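Local coordinates for protein putative phage endolysin (Salmonella enterica subsp. enterica serovar Typhimurium, PDB 4EVX) that probably hydrolyses the beta-1,4 linkages between N-acetylmuramic acid and N-acetylglucosamine in peptidoglycan, as a lysozyme of glycosyl hydrolase family 24, at residues W33-Y37 with L47-T51. Numbering follows the deposited sequence.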
ATOM      1  N   TRP A  33      -6.978 -11.707  22.556  1.00 37.86           N
ATOM      2  CA  TRP A  33      -8.325 -12.205  22.301  1.00 35.66           C
ATOM      3  C   TRP A  33      -8.929 -11.493  21.098  1.00 36.87           C
ATOM      4  O   TRP A  33      -8.910 -10.269  21.042  1.00 36.57           O
ATOM      5  CB  TRP A  33      -9.208 -12.016  23.512  1.00 35.10           C
ATOM      6  CG  TRP A  33      -8.841 -12.950  24.630  1.00 38.51           C
ATOM      7  CD1 TRP A  33      -8.194 -12.623  25.782  1.00 43.64           C
ATOM      8  CD2 TRP A  33      -9.116 -14.352  24.703  1.00 38.84           C
ATOM      9  NE1 TRP A  33      -8.043 -13.736  26.575  1.00 45.53           N
ATOM     10  CE2 TRP A  33      -8.635 -14.806  25.953  1.00 45.95           C
ATOM     11  CE3 TRP A  33      -9.839 -15.250  23.894  1.00 38.85           C
ATOM     12  CZ2 TRP A  33      -8.771 -16.126  26.366  1.00 45.19           C
ATOM     13  CZ3 TRP A  33      -9.979 -16.566  24.312  1.00 42.00           C
ATOM     14  CH2 TRP A  33      -9.484 -16.983  25.548  1.00 43.90           C
ATOM     15  N   VAL A  34      -9.521 -12.253  20.183  1.00 32.50           N
ATOM     16  CA  VAL A  34     -10.160 -11.737  18.969  1.00 32.27           C
ATOM     17  C   VAL A  34     -11.524 -12.360  18.823  1.00 34.38           C
ATOM     18  O   VAL A  34     -11.703 -13.500  19.217  1.00 35.38           O
ATOM     19  CB  VAL A  34      -9.262 -12.067  17.756  1.00 35.61           C
ATOM     20  CG1 VAL A  34      -9.839 -11.556  16.431  1.00 36.28           C
ATOM     21  CG2 VAL A  34      -7.857 -11.537  17.975  1.00 34.78           C
ATOM     22  N   ILE A  35     -12.446 -11.653  18.197  1.00 31.72           N
ATOM     23  CA  ILE A  35     -13.805 -12.127  17.935  1.00 30.92           C
ATOM     24  C   ILE A  35     -14.392 -11.430  16.718  1.00 33.41           C
ATOM     25  O   ILE A  35     -13.882 -10.386  16.292  1.00 31.87           O
ATOM     26  CB  ILE A  35     -14.670 -11.866  19.192  1.00 33.01           C
ATOM     27  CG1 ILE A  35     -15.897 -12.839  19.247  1.00 34.49           C
ATOM     28  CG2 ILE A  35     -15.061 -10.407  19.249  1.00 32.45           C
ATOM     29  CD1 ILE A  35     -16.674 -12.848  20.558  1.00 34.35           C
ATOM     30  N   GLY A  36     -15.472 -11.981  16.184  1.00 29.71           N
ATOM     31  CA  GLY A  36     -16.173 -11.374  15.068  1.00 29.85           C
ATOM     32  C   GLY A  36     -15.363 -11.431  13.791  1.00 32.57           C
ATOM     33  O   GLY A  36     -14.832 -12.491  13.408  1.00 34.11           O
ATOM     34  N   TYR A  37     -15.256 -10.278  13.113  1.00 29.78           N
ATOM     35  CA  TYR A  37     -14.470 -10.182  11.906  1.00 29.37           C
ATOM     36  C   TYR A  37     -13.082  -9.659  12.275  1.00 32.14           C
ATOM     37  O   TYR A  37     -12.700  -8.568  11.874  1.00 32.70           O
ATOM     38  CB  TYR A  37     -15.148  -9.254  10.846  1.00 29.00           C
ATOM     39  CG  TYR A  37     -16.507  -9.734  10.380  1.00 30.34           C
ATOM     40  CD1 TYR A  37     -16.624 -10.694   9.386  1.00 32.90           C
ATOM     41  CD2 TYR A  37     -17.673  -9.218  10.925  1.00 30.03           C
ATOM     42  CE1 TYR A  37     -17.869 -11.113   8.930  1.00 34.66           C
ATOM     43  CE2 TYR A  37     -18.927  -9.623  10.473  1.00 32.00           C
ATOM     44  CZ  TYR A  37     -19.024 -10.566   9.467  1.00 38.01           C
ATOM     45  OH  TYR A  37     -20.247 -11.068   9.070  1.00 39.92           O
ATOM     46  N   LEU A  47     -16.929 -10.660  27.550  1.00 48.61           N
ATOM     47  CA  LEU A  47     -17.720 -11.490  26.654  1.00 47.90           C
ATOM     48  C   LEU A  47     -16.912 -12.649  26.077  1.00 46.28           C
ATOM     49  O   LEU A  47     -15.697 -12.565  25.933  1.00 47.35           O
ATOM     50  CB  LEU A  47     -18.324 -10.659  25.501  1.00 48.62           C
ATOM     51  CG  LEU A  47     -17.322 -10.087  24.491  1.00 51.56           C
ATOM     52  CD1 LEU A  47     -16.971 -11.088  23.404  1.00 51.85           C
ATOM     53  CD2 LEU A  47     -17.831  -8.812  23.851  1.00 56.17           C
ATOM     54  N   THR A  48     -17.593 -13.728  25.796  1.00 41.48           N
ATOM     55  CA  THR A  48     -17.028 -14.902  25.143  1.00 40.49           C
ATOM     56  C   THR A  48     -17.690 -15.098  23.791  1.00 40.51           C
ATOM     57  O   THR A  48     -17.037 -15.573  22.866  1.00 37.41           O
ATOM     58  CB  THR A  48     -17.162 -16.124  26.040  1.00 48.68           C
ATOM     59  OG1 THR A  48     -16.486 -15.827  27.254  1.00 51.30           O
ATOM     60  CG2 THR A  48     -16.584 -17.377  25.411  1.00 44.46           C
ATOM     61  N   PHE A  49     -19.000 -14.872  23.715  1.00 38.87           N
ATOM     62  CA  PHE A  49     -19.768 -15.028  22.498  1.00 37.15           C
ATOM     63  C   PHE A  49     -20.428 -13.704  22.116  1.00 38.64           C
ATOM     64  O   PHE A  49     -20.825 -12.922  22.994  1.00 39.03           O
ATOM     65  CB  PHE A  49     -20.851 -16.120  22.650  1.00 39.90           C
ATOM     66  CG  PHE A  49     -20.325 -17.505  22.983  1.00 43.13           C
ATOM     67  CD1 PHE A  49     -20.023 -18.414  21.976  1.00 47.70           C
ATOM     68  CD2 PHE A  49     -20.203 -17.919  24.300  1.00 48.77           C
ATOM     69  CE1 PHE A  49     -19.536 -19.688  22.286  1.00 50.50           C
ATOM     70  CE2 PHE A  49     -19.728 -19.198  24.612  1.00 53.56           C
ATOM     71  CZ  PHE A  49     -19.366 -20.059  23.603  1.00 52.05           C
ATOM     72  N   ILE A  50     -20.655 -13.520  20.824  1.00 34.90           N
ATOM     73  CA  ILE A  50     -21.420 -12.407  20.280  1.00 32.95           C
ATOM     74  C   ILE A  50     -22.324 -12.895  19.191  1.00 36.02           C
ATOM     75  O   ILE A  50     -22.154 -14.022  18.699  1.00 39.73           O
ATOM     76  CB  ILE A  50     -20.548 -11.238  19.755  1.00 33.81           C
ATOM     77  CG1 ILE A  50     -19.618 -11.675  18.566  1.00 32.42           C
ATOM     78  CG2 ILE A  50     -19.822 -10.542  20.883  1.00 33.55           C
ATOM     79  CD1 ILE A  50     -18.820 -10.624  17.956  1.00 34.36           C
ATOM     80  N   THR A  51     -23.270 -12.052  18.820  1.00 33.17           N
ATOM     81  CA  THR A  51     -24.199 -12.269  17.715  1.00 34.10           C
ATOM     82  C   THR A  51     -23.626 -11.737  16.410  1.00 34.67           C
ATOM     83  O   THR A  51     -22.743 -10.856  16.417  1.00 31.24           O
ATOM     84  CB  THR A  51     -25.527 -11.595  17.970  1.00 37.66           C
ATOM     85  OG1 THR A  51     -25.341 -10.184  17.853  1.00 36.68           O
ATOM     86  CG2 THR A  51     -26.116 -11.959  19.314  1.00 38.21           C
TER
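I35 pushes its side chain between L47 and I50, a compact instance of one buried strand residue packing against a neighbouring loop largely through apolar contacts. The end methyl does most of the touching. I35 CD1 meets L47 CD1 at 3.4 Å, tighter than usual for two carbons, where the two side chains run past each other at a slant, and it lies 3.7 Å from I50 CG1. The two isoleucines approach tip to tip: with CG1 anti to the backbone N (chi1 -156°) and the chain extended beyond it (chi2 169°), I35 reaches out toward the loop. I50 answers with CD1, which comes 3.9 Å from I35 CG1 and 4.0 Å from I35 CG2, its CG2 adding a touch on I35 CD1.

Strand 34-35 pairs antiparallel with strand 39-40 in the small beta hairpin of this phage-lysozyme-family protein, and 47-51 is the last part of the loop between strand 39-40 and helix 52-73. Packing thus ties the hairpin to the run-up to that helix, whose N-cap is T51; I50 also touches A55 in its first turn, while its backbone is hydrogen-bonded to that of L23.

Backbone atoms complete the contact. T48 O sits 3.6 Å from I35 CD1, a polar atom against a methyl, and G36, which has no side chain, offers its CA to I50 CD1 at 4.0 Å. L47 O is hydrogen-bonded to NZ of the dimethylated lysine at position 25.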